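Local coordinates for Mgp-operon protein 3 (Mycoplasma pneumoniae, PDB 6RJ1) that probably takes part, together with the adhesin P1, in attaching the bacterium to host cells, at residues T491-Q505 against N718-S730. Residues are numbered along the deposited sequence; the frame is centred on the assembly and turned at random.
Sequences TWWAKTELNWGTDKQ and NSNTKVKWTNTAS
Ser-730 OG donates a hydrogen bond to Trp-500 O, 2.7 Å away, and Ser-730 N adds a weak bond to the same oxygen. This clasp closes one end of a parallel β-strand pair, 496-498 beside 723-725, within a mixed sheet; 496-498 belongs to the MgpC adhesin family region, and strand 693-699 pairs antiparallel with the longer strand 723-732. The ladder runs through Val-723 N to Lys-495 O, Glu-497 N to Val-723 O (2.8 Å) and Trp-725 N to Glu-497 O, then breaks where segment 718-730 makes an inverse gamma turn centred on Asn-727. Asn-499 bridges the break. Its backbone N donates to Thr-728 OG1 at 2.8 Å, with only a weak bond to Trp-725 O, and its CG, anti to the backbone N (chi1 -175°), carries the amide over to the 726-728 turn. There Asn-499 ND2 meets Thr-726 O at 2.8 Å, each group lying near the other's plane, while OD1 accepts from Gly-501 N, which comes from above the amide plane, in an Asx turn; both ends of the amide are thus tied, which should restrict its rotation.

On the face of Thr-496, Val-723 and Trp-725, the Thr-496 methyl CG2 sits over the six-membered ring of Trp-725, 4.0 Å from its centroid, a CH-pi contact. Thr-496 OG1, beside its own backbone N, instead bonds Trp-492 O and Tyr-478 OH. Leu-498 CD2 packs against Trp-725 CE3, and the outer rim of Trp-493 reaches Trp-725 CZ3 with the two ring planes at 86°. On the other face, the Glu-497 and Lys-724 side chains run alongside each other, yet their charged ends stay beyond salt-bridge range. At the far end, Lys-495 bends at chi3 (85°), which lets NZ donate to Ser-719 O at 3.1 Å, from above that carbonyl's plane.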
loop_
_atom_site.group_PDB
_atom_site.type_symbol
_atom_site.label_atom_id
_atom_site.label_comp_id
_atom_site.label_asym_id
_atom_site.label_seq_id
_atom_site.Cartn_x
_atom_site.Cartn_y
_atom_site.Cartn_z
ATOM N N THR A 491 2.225 -12.171 11.726
ATOM C CA THR A 491 0.807 -12.026 12.056
ATOM C C THR A 491 0.101 -11.687 10.749
ATOM O O THR A 491 0.566 -10.820 10.015
ATOM C CB THR A 491 0.591 -10.899 13.086
ATOM O OG1 THR A 491 1.520 -11.042 14.160
ATOM C CG2 THR A 491 -0.844 -10.846 13.617
ATOM N N TRP A 492 -1.021 -12.364 10.463
ATOM C CA TRP A 492 -1.820 -12.115 9.263
ATOM C C TRP A 492 -2.559 -10.791 9.387
ATOM O O TRP A 492 -3.127 -10.517 10.447
ATOM C CB TRP A 492 -2.855 -13.231 9.082
ATOM C CG TRP A 492 -2.267 -14.559 8.732
ATOM C CD1 TRP A 492 -2.022 -15.597 9.581
ATOM C CD2 TRP A 492 -1.883 -15.003 7.428
ATOM N NE1 TRP A 492 -1.502 -16.662 8.884
ATOM C CE2 TRP A 492 -1.398 -16.323 7.559
ATOM C CE3 TRP A 492 -1.904 -14.415 6.152
ATOM C CZ2 TRP A 492 -0.946 -17.066 6.465
ATOM C CZ3 TRP A 492 -1.439 -15.146 5.072
ATOM C CH2 TRP A 492 -0.972 -16.457 5.233
ATOM N N TRP A 493 -2.596 -9.992 8.302
ATOM C CA TRP A 493 -3.371 -8.748 8.290
ATOM C C TRP A 493 -4.880 -9.055 8.358
ATOM O O TRP A 493 -5.627 -8.310 9.001
ATOM C CB TRP A 493 -3.051 -7.892 7.064
ATOM C CG TRP A 493 -1.852 -7.006 7.231
ATOM C CD1 TRP A 493 -0.721 -7.011 6.472
ATOM C CD2 TRP A 493 -1.674 -5.975 8.215
ATOM N NE1 TRP A 493 0.150 -6.044 6.911
ATOM C CE2 TRP A 493 -0.410 -5.390 7.980
ATOM C CE3 TRP A 493 -2.472 -5.474 9.267
ATOM C CZ2 TRP A 493 0.093 -4.351 8.778
ATOM C CZ3 TRP A 493 -1.983 -4.435 10.043
ATOM C CH2 TRP A 493 -0.709 -3.892 9.808
ATOM N N ALA A 494 -5.305 -10.184 7.738
ATOM C CA ALA A 494 -6.687 -10.675 7.721
ATOM C C ALA A 494 -7.176 -11.045 9.121
ATOM O O ALA A 494 -8.383 -11.153 9.335
ATOM C CB ALA A 494 -6.812 -11.871 6.784
ATOM N N LYS A 495 -6.242 -11.263 10.061
ATOM C CA LYS A 495 -6.535 -11.585 11.463
ATOM C C LYS A 495 -6.278 -10.353 12.367
ATOM O O LYS A 495 -6.345 -10.467 13.592
ATOM C CB LYS A 495 -5.731 -12.805 11.925
ATOM C CG LYS A 495 -6.312 -14.129 11.459
ATOM C CD LYS A 495 -5.371 -15.306 11.690
ATOM C CE LYS A 495 -5.463 -15.892 13.079
ATOM N NZ LYS A 495 -4.831 -17.240 13.159
ATOM N N THR A 496 -5.991 -9.175 11.751
ATOM C CA THR A 496 -5.783 -7.915 12.462
ATOM C C THR A 496 -6.910 -6.957 12.094
ATOM O O THR A 496 -6.896 -6.346 11.020
ATOM C CB THR A 496 -4.381 -7.331 12.227
ATOM O OG1 THR A 496 -3.398 -8.341 12.431
ATOM C CG2 THR A 496 -4.088 -6.154 13.140
ATOM N N GLU A 497 -7.908 -6.866 12.983
ATOM C CA GLU A 497 -9.071 -6.005 12.840
ATOM C C GLU A 497 -8.664 -4.581 13.216
ATOM O O GLU A 497 -8.133 -4.342 14.302
ATOM C CB GLU A 497 -10.224 -6.517 13.715
ATOM C CG GLU A 497 -11.583 -5.894 13.430
ATOM C CD GLU A 497 -12.603 -6.181 14.518
ATOM O OE1 GLU A 497 -12.555 -5.511 15.577
ATOM O OE2 GLU A 497 -13.443 -7.089 14.317
ATOM N N LEU A 498 -8.869 -3.648 12.288
ATOM C CA LEU A 498 -8.529 -2.244 12.486
ATOM C C LEU A 498 -9.797 -1.418 12.625
ATOM O O LEU A 498 -10.883 -1.866 12.240
ATOM C CB LEU A 498 -7.681 -1.713 11.307
ATOM C CG LEU A 498 -6.358 -2.438 11.003
ATOM C CD1 LEU A 498 -5.678 -1.849 9.813
ATOM C CD2 LEU A 498 -5.396 -2.402 12.181
ATOM N N ASN A 499 -9.660 -0.232 13.219
ATOM C CA ASN A 499 -10.749 0.720 13.338
ATOM C C ASN A 499 -10.692 1.536 12.050
ATOM O O ASN A 499 -9.641 2.084 11.706
ATOM C CB ASN A 499 -10.577 1.598 14.571
ATOM C CG ASN A 499 -11.709 2.557 14.857
ATOM O OD1 ASN A 499 -12.601 2.812 14.039
ATOM N ND2 ASN A 499 -11.689 3.120 16.042
ATOM N N TRP A 500 -11.800 1.535 11.305
ATOM C CA TRP A 500 -11.932 2.215 10.020
ATOM C C TRP A 500 -12.543 3.615 10.178
ATOM O O TRP A 500 -12.713 4.337 9.195
ATOM C CB TRP A 500 -12.712 1.318 9.039
ATOM C CG TRP A 500 -11.945 0.072 8.690
ATOM C CD1 TRP A 500 -11.857 -1.076 9.428
ATOM C CD2 TRP A 500 -11.096 -0.115 7.554
ATOM N NE1 TRP A 500 -11.003 -1.968 8.819
ATOM C CE2 TRP A 500 -10.520 -1.401 7.666
ATOM C CE3 TRP A 500 -10.780 0.675 6.435
ATOM C CZ2 TRP A 500 -9.625 -1.907 6.712
ATOM C CZ3 TRP A 500 -9.902 0.169 5.487
ATOM C CH2 TRP A 500 -9.321 -1.100 5.640
ATOM N N GLY A 501 -12.808 3.991 11.427
ATOM C CA GLY A 501 -13.378 5.279 11.791
ATOM C C GLY A 501 -14.751 5.113 12.391
ATOM O O GLY A 501 -15.026 5.620 13.479
ATOM N N THR A 502 -15.627 4.412 11.658
ATOM C CA THR A 502 -17.001 4.085 12.053
ATOM C C THR A 502 -17.220 2.596 11.781
ATOM O O THR A 502 -16.481 2.004 10.985
ATOM C CB THR A 502 -18.039 4.955 11.294
ATOM O OG1 THR A 502 -17.857 4.820 9.884
ATOM C CG2 THR A 502 -17.992 6.422 11.686
ATOM N N ASP A 503 -18.243 1.993 12.418
ATOM C CA ASP A 503 -18.571 0.585 12.186
ATOM C C ASP A 503 -19.076 0.394 10.751
ATOM O O ASP A 503 -18.811 -0.645 10.135
ATOM C CB ASP A 503 -19.596 0.062 13.205
ATOM C CG ASP A 503 -19.827 -1.441 13.122
ATOM O OD1 ASP A 503 -18.822 -2.208 13.178
ATOM O OD2 ASP A 503 -21.009 -1.854 13.005
ATOM N N LYS A 504 -19.750 1.429 10.210
ATOM C CA LYS A 504 -20.244 1.443 8.847
ATOM C C LYS A 504 -19.065 1.403 7.865
ATOM O O LYS A 504 -19.121 0.669 6.877
ATOM C CB LYS A 504 -21.139 2.675 8.609
ATOM C CG LYS A 504 -22.228 2.453 7.555
ATOM C CD LYS A 504 -23.395 1.579 8.053
ATOM C CE LYS A 504 -24.624 2.361 8.455
ATOM N NZ LYS A 504 -24.459 3.034 9.762
ATOM N N GLN A 505 -17.973 2.130 8.181
ATOM C CA GLN A 505 -16.775 2.162 7.349
ATOM C C GLN A 505 -16.078 0.804 7.260
ATOM O O GLN A 505 -15.550 0.467 6.194
ATOM C CB GLN A 505 -15.820 3.273 7.782
ATOM C CG GLN A 505 -16.143 4.602 7.109
ATOM C CD GLN A 505 -15.365 5.740 7.703
ATOM O OE1 GLN A 505 -15.628 6.180 8.825
ATOM N NE2 GLN A 505 -14.400 6.251 6.951
ATOM N N ASN A 718 -7.299 -20.803 18.857
ATOM C CA ASN A 718 -7.097 -19.381 18.566
ATOM C C ASN A 718 -6.796 -19.129 17.071
ATOM O O ASN A 718 -6.127 -18.148 16.713
ATOM C CB ASN A 718 -6.051 -18.766 19.505
ATOM C CG ASN A 718 -6.485 -18.707 20.958
ATOM O OD1 ASN A 718 -7.536 -18.144 21.307
ATOM N ND2 ASN A 718 -5.673 -19.277 21.842
ATOM N N SER A 719 -7.344 -20.010 16.204
ATOM C CA SER A 719 -7.216 -19.964 14.742
ATOM C C SER A 719 -8.094 -18.871 14.110
ATOM O O SER A 719 -7.744 -18.332 13.054
ATOM C CB SER A 719 -7.536 -21.328 14.132
ATOM O OG SER A 719 -8.640 -21.961 14.763
ATOM N N ASN A 720 -9.239 -18.562 14.752
ATOM C CA ASN A 720 -10.191 -17.548 14.288
ATOM C C ASN A 720 -10.180 -16.275 15.149
ATOM O O ASN A 720 -10.907 -15.319 14.841
ATOM C CB ASN A 720 -11.604 -18.136 14.153
ATOM C CG ASN A 720 -11.810 -18.885 12.859
ATOM O OD1 ASN A 720 -11.747 -20.120 12.816
ATOM N ND2 ASN A 720 -12.052 -18.152 11.772
ATOM N N THR A 721 -9.326 -16.254 16.201
ATOM C CA THR A 721 -9.166 -15.108 17.100
ATOM C C THR A 721 -8.444 -13.965 16.365
ATOM O O THR A 721 -7.470 -14.196 15.644
ATOM C CB THR A 721 -8.534 -15.533 18.426
ATOM O OG1 THR A 721 -9.134 -16.759 18.842
ATOM C CG2 THR A 721 -8.724 -14.491 19.521
ATOM N N LYS A 722 -8.981 -12.746 16.514
ATOM C CA LYS A 722 -8.523 -11.530 15.864
ATOM C C LYS A 722 -7.770 -10.592 16.818
ATOM O O LYS A 722 -8.057 -10.556 18.016
ATOM C CB LYS A 722 -9.743 -10.802 15.267
ATOM C CG LYS A 722 -9.642 -10.457 13.783
ATOM C CD LYS A 722 -10.070 -11.609 12.869
ATOM C CE LYS A 722 -10.918 -11.143 11.714
ATOM N NZ LYS A 722 -12.328 -10.905 12.126
ATOM N N VAL A 723 -6.823 -9.820 16.264
ATOM C CA VAL A 723 -6.032 -8.802 16.962
ATOM C C VAL A 723 -6.853 -7.523 16.775
ATOM O O VAL A 723 -7.321 -7.256 15.664
ATOM C CB VAL A 723 -4.605 -8.635 16.351
ATOM C CG1 VAL A 723 -3.736 -7.715 17.202
ATOM C CG2 VAL A 723 -3.917 -9.972 16.148
ATOM N N LYS A 724 -7.054 -6.753 17.840
ATOM C CA LYS A 724 -7.832 -5.520 17.749
ATOM C C LYS A 724 -7.006 -4.263 18.024
ATOM O O LYS A 724 -6.570 -4.038 19.158
ATOM C CB LYS A 724 -9.088 -5.577 18.642
ATOM C CG LYS A 724 -10.236 -6.389 18.054
ATOM C CD LYS A 724 -11.511 -6.199 18.867
ATOM C CE LYS A 724 -12.583 -7.197 18.499
ATOM N NZ LYS A 724 -13.798 -7.033 19.338
ATOM N N TRP A 725 -6.790 -3.453 16.972
ATOM C CA TRP A 725 -6.088 -2.169 17.036
ATOM C C TRP A 725 -7.190 -1.121 16.871
ATOM O O TRP A 725 -7.664 -0.877 15.757
ATOM C CB TRP A 725 -5.006 -2.061 15.932
ATOM C CG TRP A 725 -3.835 -3.007 16.063
ATOM C CD1 TRP A 725 -3.612 -3.923 17.055
ATOM C CD2 TRP A 725 -2.706 -3.093 15.177
ATOM N NE1 TRP A 725 -2.428 -4.587 16.830
ATOM C CE2 TRP A 725 -1.848 -4.097 15.688
ATOM C CE3 TRP A 725 -2.336 -2.422 13.996
ATOM C CZ2 TRP A 725 -0.648 -4.446 15.056
ATOM C CZ3 TRP A 725 -1.156 -2.777 13.367
ATOM C CH2 TRP A 725 -0.318 -3.767 13.902
ATOM N N THR A 726 -7.673 -0.586 17.995
ATOM C CA THR A 726 -8.800 0.353 18.019
ATOM C C THR A 726 -8.415 1.828 17.787
ATOM O O THR A 726 -9.282 2.625 17.412
ATOM C CB THR A 726 -9.604 0.178 19.309
ATOM O OG1 THR A 726 -8.707 0.178 20.413
ATOM C CG2 THR A 726 -10.424 -1.108 19.312
ATOM N N ASN A 727 -7.138 2.196 17.994
ATOM C CA ASN A 727 -6.705 3.578 17.790
ATOM C C ASN A 727 -6.143 3.795 16.383
ATOM O O ASN A 727 -5.014 4.253 16.194
ATOM C CB ASN A 727 -5.762 4.038 18.897
ATOM C CG ASN A 727 -6.489 4.169 20.199
ATOM O OD1 ASN A 727 -7.336 5.046 20.368
ATOM N ND2 ASN A 727 -6.200 3.282 21.131
ATOM N N THR A 728 -6.965 3.448 15.394
ATOM C CA THR A 728 -6.663 3.586 13.977
ATOM C C THR A 728 -7.851 4.257 13.293
ATOM O O THR A 728 -8.927 4.386 13.893
ATOM C CB THR A 728 -6.333 2.212 13.333
ATOM O OG1 THR A 728 -7.409 1.313 13.557
ATOM C CG2 THR A 728 -5.028 1.595 13.849
ATOM N N ALA A 729 -7.655 4.699 12.046
ATOM C CA ALA A 729 -8.690 5.320 11.228
ATOM C C ALA A 729 -8.377 5.153 9.746
ATOM O O ALA A 729 -7.250 4.802 9.366
ATOM C CB ALA A 729 -8.829 6.791 11.572
ATOM N N SER A 730 -9.394 5.382 8.913
ATOM C CA SER A 730 -9.275 5.315 7.470
ATOM C C SER A 730 -9.765 6.611 6.879
ATOM O O SER A 730 -10.663 7.261 7.433
ATOM C CB SER A 730 -10.038 4.125 6.900
ATOM O OG SER A 730 -11.437 4.352 6.847
#